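Local coordinates for protein delta-aminolevulinic acid dehydratase (Toxoplasma gondii ME49, PDB 3OBK) that catalyses, as a porphobilinogen synthase, the condensation of two molecules of 5-aminolevulinic acid into porphobilinogen, an early step of tetrapyrrole biosynthesis, at residues Y48-H53 with S68-E73; R83-K88 with A337-V342. One frame throughout, in Å; residues are numbered along the deposited sequence.

Contact 1 (Y48-H53 with S68-E73). With EDO (1,2-ethanediol), chain O.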
loop_
_atom_site.group_PDB
_atom_site.type_symbol
_atom_site.label_atom_id
_atom_site.label_comp_id
_atom_site.label_asym_id
_atom_site.label_seq_id
_atom_site.Cartn_x
_atom_site.Cartn_y
_atom_site.Cartn_z
ATOM N N TYR A 48 1.600 36.688 -2.743
ATOM C CA TYR A 48 2.071 37.678 -3.701
ATOM C C TYR A 48 3.484 38.121 -3.336
ATOM O O TYR A 48 3.699 38.698 -2.265
ATOM C CB TYR A 48 1.112 38.881 -3.680
ATOM C CG TYR A 48 1.315 39.948 -4.742
ATOM C CD1 TYR A 48 1.860 39.638 -5.973
ATOM C CD2 TYR A 48 0.901 41.259 -4.527
ATOM C CE1 TYR A 48 2.021 40.598 -6.952
ATOM C CE2 TYR A 48 1.042 42.245 -5.522
ATOM C CZ TYR A 48 1.613 41.889 -6.735
ATOM O OH TYR A 48 1.824 42.789 -7.741
ATOM N N PRO A 49 4.461 37.855 -4.212
ATOM C CA PRO A 49 5.820 38.219 -3.856
ATOM C C PRO A 49 6.255 39.563 -4.436
ATOM O O PRO A 49 6.078 39.797 -5.630
ATOM C CB PRO A 49 6.669 37.065 -4.440
ATOM C CG PRO A 49 5.721 36.138 -5.131
ATOM C CD PRO A 49 4.470 36.966 -5.375
ATOM N N LEU A 50 6.816 40.418 -3.579
ATOM C CA LEU A 50 7.175 41.780 -3.966
ATOM C C LEU A 50 8.625 42.114 -3.636
ATOM O O LEU A 50 9.260 41.478 -2.779
ATOM C CB LEU A 50 6.270 42.794 -3.278
ATOM C CG LEU A 50 4.768 42.647 -3.564
ATOM C CD1 LEU A 50 3.959 43.422 -2.559
ATOM C CD2 LEU A 50 4.466 43.074 -5.023
ATOM N N PHE A 51 9.122 43.115 -4.356
ATOM C CA PHE A 51 10.476 43.583 -4.230
ATOM C C PHE A 51 10.452 45.006 -3.764
ATOM O O PHE A 51 9.715 45.836 -4.330
ATOM C CB PHE A 51 11.161 43.555 -5.588
ATOM C CG PHE A 51 11.230 42.205 -6.185
ATOM C CD1 PHE A 51 12.208 41.307 -5.779
ATOM C CD2 PHE A 51 10.301 41.804 -7.125
ATOM C CE1 PHE A 51 12.255 40.036 -6.334
ATOM C CE2 PHE A 51 10.354 40.549 -7.672
ATOM C CZ PHE A 51 11.320 39.663 -7.281
ATOM N N VAL A 52 11.275 45.285 -2.753
ATOM C CA VAL A 52 11.438 46.633 -2.237
ATOM C C VAL A 52 12.900 47.063 -2.258
ATOM O O VAL A 52 13.793 46.271 -1.982
ATOM C CB VAL A 52 10.905 46.768 -0.800
ATOM C CG1 VAL A 52 11.553 45.768 0.117
ATOM C CG2 VAL A 52 11.110 48.216 -0.286
ATOM N N HIS A 53 13.131 48.337 -2.566
ATOM C CA HIS A 53 14.469 48.927 -2.462
ATOM C C HIS A 53 14.445 50.270 -1.742
ATOM O O HIS A 53 13.398 50.875 -1.568
ATOM C CB HIS A 53 15.142 49.024 -3.845
ATOM C CG HIS A 53 14.519 50.008 -4.795
ATOM N ND1 HIS A 53 15.101 50.321 -6.007
ATOM C CD2 HIS A 53 13.382 50.741 -4.725
ATOM C CE1 HIS A 53 14.361 51.222 -6.629
ATOM N NE2 HIS A 53 13.306 51.485 -5.878
ATOM N N SER A 68 7.962 45.594 -10.316
ATOM C CA SER A 68 8.933 46.653 -10.124
ATOM C C SER A 68 9.754 46.462 -8.861
ATOM O O SER A 68 9.336 45.743 -7.932
ATOM C CB SER A 68 8.205 47.988 -10.020
ATOM O OG SER A 68 7.812 48.497 -11.299
ATOM N N ARG A 69 10.909 47.127 -8.820
ATOM C CA ARG A 69 11.568 47.387 -7.549
ATOM C C ARG A 69 10.806 48.524 -6.906
ATOM O O ARG A 69 10.895 49.650 -7.366
ATOM C CB ARG A 69 13.023 47.789 -7.704
ATOM C CG ARG A 69 13.892 46.731 -8.296
ATOM C CD ARG A 69 15.296 47.194 -8.312
ATOM N NE ARG A 69 16.206 46.231 -8.919
ATOM C CZ ARG A 69 17.354 46.550 -9.531
ATOM N NH1 ARG A 69 17.750 47.809 -9.633
ATOM N NH2 ARG A 69 18.111 45.587 -10.052
ATOM N N LEU A 70 10.083 48.228 -5.833
ATOM C CA LEU A 70 9.200 49.216 -5.222
ATOM C C LEU A 70 9.897 50.054 -4.142
ATOM O O LEU A 70 10.673 49.553 -3.331
ATOM C CB LEU A 70 7.954 48.547 -4.644
ATOM C CG LEU A 70 7.090 47.794 -5.654
ATOM C CD1 LEU A 70 6.147 46.822 -4.968
ATOM C CD2 LEU A 70 6.324 48.732 -6.572
ATOM N N SER A 71 9.595 51.337 -4.142
ATOM C CA SER A 71 9.911 52.179 -3.016
ATOM C C SER A 71 9.076 51.758 -1.823
ATOM O O SER A 71 8.010 51.172 -1.966
ATOM C CB SER A 71 9.573 53.636 -3.347
ATOM O OG SER A 71 8.171 53.870 -3.288
ATOM N N MET A 72 9.516 52.133 -0.642
ATOM C CA MET A 72 8.739 51.839 0.536
ATOM C C MET A 72 7.302 52.346 0.399
ATOM O O MET A 72 6.373 51.646 0.690
ATOM C CB MET A 72 9.385 52.438 1.777
ATOM C CG MET A 72 8.707 51.989 3.051
ATOM S SD MET A 72 9.186 50.307 3.417
ATOM C CE MET A 72 10.832 50.657 4.077
ATOM N N GLU A 73 7.129 53.577 -0.036
ATOM C CA GLU A 73 5.792 54.147 -0.156
ATOM C C GLU A 73 4.928 53.303 -1.126
ATOM O O GLU A 73 3.793 52.982 -0.837
ATOM C CB GLU A 73 5.913 55.597 -0.628
ATOM C CG GLU A 73 4.649 56.356 -0.558
ATOM C CD GLU A 73 4.390 57.238 -1.811
ATOM O OE1 GLU A 73 4.882 58.418 -1.866
ATOM O OE2 GLU A 73 3.660 56.722 -2.723
HETATM C C1 EDO O . 3.760 46.645 -9.271
HETATM O O1 EDO O . 4.367 47.107 -10.504
HETATM C C2 EDO O . 4.394 45.354 -8.726
HETATM O O2 EDO O . 5.784 45.506 -8.357
HETATM O O HOH W 1 7.473 43.981 -6.629
HETATM O O HOH W 2 17.568 49.917 -7.881
#
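L70 O receives the backbone N of H53 at 2.8 Å in a nearly straight bond (164° at the hydrogen), and the CA of V52 adds a CA-H...O contact to the same oxygen at 3.2 Å. On the other side of V52, F51 O accepts from L70 N, likewise at 2.8 Å, the donor arriving from above the carbonyl plane. L70 thus grips the strand by both its N and its O, and V52 lies opposite it as a parallel bridge partner, although the axes of segments 48-53 and 68-70 cross at 56° and soon diverge. Upstream, a water takes over: it accepts from F51 N, donates to S68 O and also bonds O2 of a 1,2-ethanediol, probably from the crystallisation liquor, to which S68 N donates.

With CG between the backbone N and the carbonyl carbon (chi1 68°), the H53 imidazole reaches R69, whose CB lies over one ring face, 3.8 Å from the centroid of the H53 ring. A second water, in the ring plane, links H53 ND1 to R69 NH1. The other ends are held from outside: H53 NE2 bonds to T57 O, while R69 NE and NH2 reach the carbonyls of A225 and D224. L50 CD2 meets L70 CD1 at 4.1 Å and also covers one face of the Y48 ring. S71 is the N-cap of helix 72-84, its OG bonded to D74 N. The arrangement is a short parallel strand added beside strand 46-53, the first of a TIM barrel; that strand itself pairs with strands 89-95 and 328-331.

Contact 2 (R83-K88 with A337-V342); sequences RSYGIK and AAKWMV
Y85 lays one face of its ring against the side chain of K339, and these two residues, with A338, give up most of the surface buried here. K339 CG sits over that face, 3.8 Å from the ring centroid and 20° off its normal, a CH-pi contact; its closest ring atom is CZ, at 3.6 Å. With CG anti to its own N (chi1 -171°) and the chain extended beyond, the lysine runs alongside the tyrosine, so that K339 CE ends beside the tyrosine hydroxyl. S84 OG lies over the centre of the opposite face, so the ring lies between the two; S84 OG itself bonds to E81 O.

At the base of the ring the packing is apolar. A338 CB touches Y85 CB at 3.7 Å, and I87 CD1 meets the same methyl at 3.9 Å, while V342 lies across the tyrosine and brings its CB to Y85 CD1 at 4.1 Å. The Y85 carbonyl oxygen lies against A338 CB and V342 CG2.

G86, at positive phi, closes helix 72-84 with a Schellman motif, so that Y85 and I87, on either side of G86 in the chain, both meet A338. I87 also packs on L46 of the first barrel strand. The turn ending helix 72-84, the first barrel helix, packs on helix 334-346, the last, as where a TIM barrel's helical layer closes.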
loop_
_atom_site.group_PDB
_atom_site.type_symbol
_atom_site.label_atom_id
_atom_site.label_comp_id
_atom_site.label_asym_id
_atom_site.label_seq_id
_atom_site.Cartn_x
_atom_site.Cartn_y
_atom_site.Cartn_z
ATOM N N ARG A 83 -4.429 43.537 -1.075
ATOM C CA ARG A 83 -5.364 43.202 0.012
ATOM C C ARG A 83 -6.831 43.333 -0.415
ATOM O O ARG A 83 -7.662 42.469 -0.112
ATOM C CB ARG A 83 -5.122 44.063 1.241
ATOM C CG ARG A 83 -3.943 43.577 2.067
ATOM C CD ARG A 83 -3.463 44.650 3.027
ATOM N NE ARG A 83 -4.457 45.009 4.052
ATOM C CZ ARG A 83 -4.698 44.303 5.163
ATOM N NH1 ARG A 83 -4.052 43.162 5.415
ATOM N NH2 ARG A 83 -5.586 44.747 6.046
ATOM N N SER A 84 -7.119 44.409 -1.149
ATOM C CA SER A 84 -8.485 44.762 -1.533
ATOM C C SER A 84 -9.101 43.726 -2.457
ATOM O O SER A 84 -10.300 43.684 -2.581
ATOM C CB SER A 84 -8.525 46.137 -2.219
ATOM O OG SER A 84 -8.028 46.092 -3.565
ATOM N N TYR A 85 -8.279 42.921 -3.130
ATOM C CA TYR A 85 -8.786 41.892 -4.009
ATOM C C TYR A 85 -8.842 40.531 -3.325
ATOM O O TYR A 85 -9.228 39.580 -3.948
ATOM C CB TYR A 85 -7.946 41.844 -5.295
ATOM C CG TYR A 85 -8.117 43.095 -6.152
ATOM C CD1 TYR A 85 -9.376 43.504 -6.539
ATOM C CD2 TYR A 85 -7.017 43.855 -6.601
ATOM C CE1 TYR A 85 -9.569 44.628 -7.326
ATOM C CE2 TYR A 85 -7.207 45.016 -7.392
ATOM C CZ TYR A 85 -8.507 45.392 -7.743
ATOM O OH TYR A 85 -8.833 46.508 -8.524
ATOM N N GLY A 86 -8.453 40.441 -2.056
ATOM C CA GLY A 86 -8.490 39.208 -1.302
ATOM C C GLY A 86 -7.153 38.518 -1.049
ATOM O O GLY A 86 -7.121 37.395 -0.475
ATOM N N ILE A 87 -6.043 39.128 -1.458
ATOM C CA ILE A 87 -4.776 38.485 -1.198
ATOM C C ILE A 87 -4.481 38.795 0.233
ATOM O O ILE A 87 -4.595 39.934 0.659
ATOM C CB ILE A 87 -3.627 39.019 -2.062
ATOM C CG1 ILE A 87 -3.920 38.832 -3.561
ATOM C CG2 ILE A 87 -2.305 38.328 -1.668
ATOM C CD1 ILE A 87 -3.883 37.357 -4.008
ATOM N N LYS A 88 -4.111 37.801 1.004
ATOM C CA LYS A 88 -3.788 38.061 2.399
ATOM C C LYS A 88 -2.313 37.858 2.718
ATOM O O LYS A 88 -1.829 38.417 3.708
ATOM C CB LYS A 88 -4.702 37.226 3.330
ATOM C CG LYS A 88 -5.995 37.988 3.754
ATOM C CD LYS A 88 -7.260 37.365 3.267
ATOM C CE LYS A 88 -8.485 37.904 4.014
ATOM N NZ LYS A 88 -8.859 37.085 5.245
ATOM N N ALA A 337 -4.596 37.807 -10.682
ATOM C CA ALA A 337 -5.592 36.729 -10.667
ATOM C C ALA A 337 -6.789 37.095 -9.777
ATOM O O ALA A 337 -7.980 36.914 -10.161
ATOM C CB ALA A 337 -4.964 35.391 -10.221
ATOM N N ALA A 338 -6.474 37.612 -8.593
ATOM C CA ALA A 338 -7.513 37.956 -7.632
ATOM C C ALA A 338 -8.406 39.031 -8.255
ATOM O O ALA A 338 -9.635 39.004 -8.120
ATOM C CB ALA A 338 -6.905 38.413 -6.294
ATOM N N LYS A 339 -7.779 39.943 -8.985
ATOM C CA LYS A 339 -8.517 41.042 -9.562
ATOM C C LYS A 339 -9.495 40.502 -10.579
ATOM O O LYS A 339 -10.653 40.883 -10.584
ATOM C CB LYS A 339 -7.564 42.046 -10.197
ATOM C CG LYS A 339 -8.187 43.343 -10.653
ATOM C CD LYS A 339 -7.087 44.271 -11.170
ATOM C CE LYS A 339 -7.626 45.390 -12.038
ATOM N NZ LYS A 339 -6.516 45.949 -12.843
ATOM N N TRP A 340 -9.032 39.603 -11.434
ATOM C CA TRP A 340 -9.898 39.023 -12.419
ATOM C C TRP A 340 -11.052 38.324 -11.748
ATOM O O TRP A 340 -12.199 38.441 -12.160
ATOM C CB TRP A 340 -9.138 38.036 -13.277
ATOM C CG TRP A 340 -8.231 38.666 -14.272
ATOM C CD1 TRP A 340 -8.456 39.809 -14.995
ATOM C CD2 TRP A 340 -6.969 38.162 -14.703
ATOM N NE1 TRP A 340 -7.401 40.048 -15.829
ATOM C CE2 TRP A 340 -6.477 39.047 -15.674
ATOM C CE3 TRP A 340 -6.216 37.042 -14.369
ATOM C CZ2 TRP A 340 -5.260 38.850 -16.307
ATOM C CZ3 TRP A 340 -5.002 36.846 -14.989
ATOM C CH2 TRP A 340 -4.533 37.737 -15.947
ATOM N N MET A 341 -10.744 37.583 -10.702
ATOM C CA MET A 341 -11.775 36.872 -9.984
ATOM C C MET A 341 -12.769 37.849 -9.377
ATOM O O MET A 341 -13.991 37.635 -9.488
ATOM C CB MET A 341 -11.157 35.971 -8.914
ATOM C CG MET A 341 -10.462 34.746 -9.481
ATOM S SD MET A 341 -9.621 33.728 -8.250
ATOM C CE MET A 341 -11.038 33.104 -7.410
ATOM N N VAL A 342 -12.269 38.931 -8.767
ATOM C CA VAL A 342 -13.167 39.894 -8.103
ATOM C C VAL A 342 -13.980 40.677 -9.127
ATOM O O VAL A 342 -15.158 40.829 -8.974
ATOM C CB VAL A 342 -12.426 40.802 -7.107
ATOM C CG1 VAL A 342 -13.346 41.914 -6.582
ATOM C CG2 VAL A 342 -11.848 39.940 -5.936
#

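From the N terminus, the chain enters the barrel through strand 46-53, and contact 1 closes a short loop of 14 residues when strand 68-70 comes back beside it. Helix 72-84 starts within contact 1 and ends within contact 2, so the two are joined in series by that one helix. Contact 2 then stays open while the chain passes through the rest of the barrel, 248 residues, until helix 334-346 returns to the helix end. Contact 1 is thus a local pairing and contact 2 a closure between the two ends of the barrel. Their centres lie about 18 Å apart, and Y48 CB packs on I87 CG2 at 4.0 Å between them.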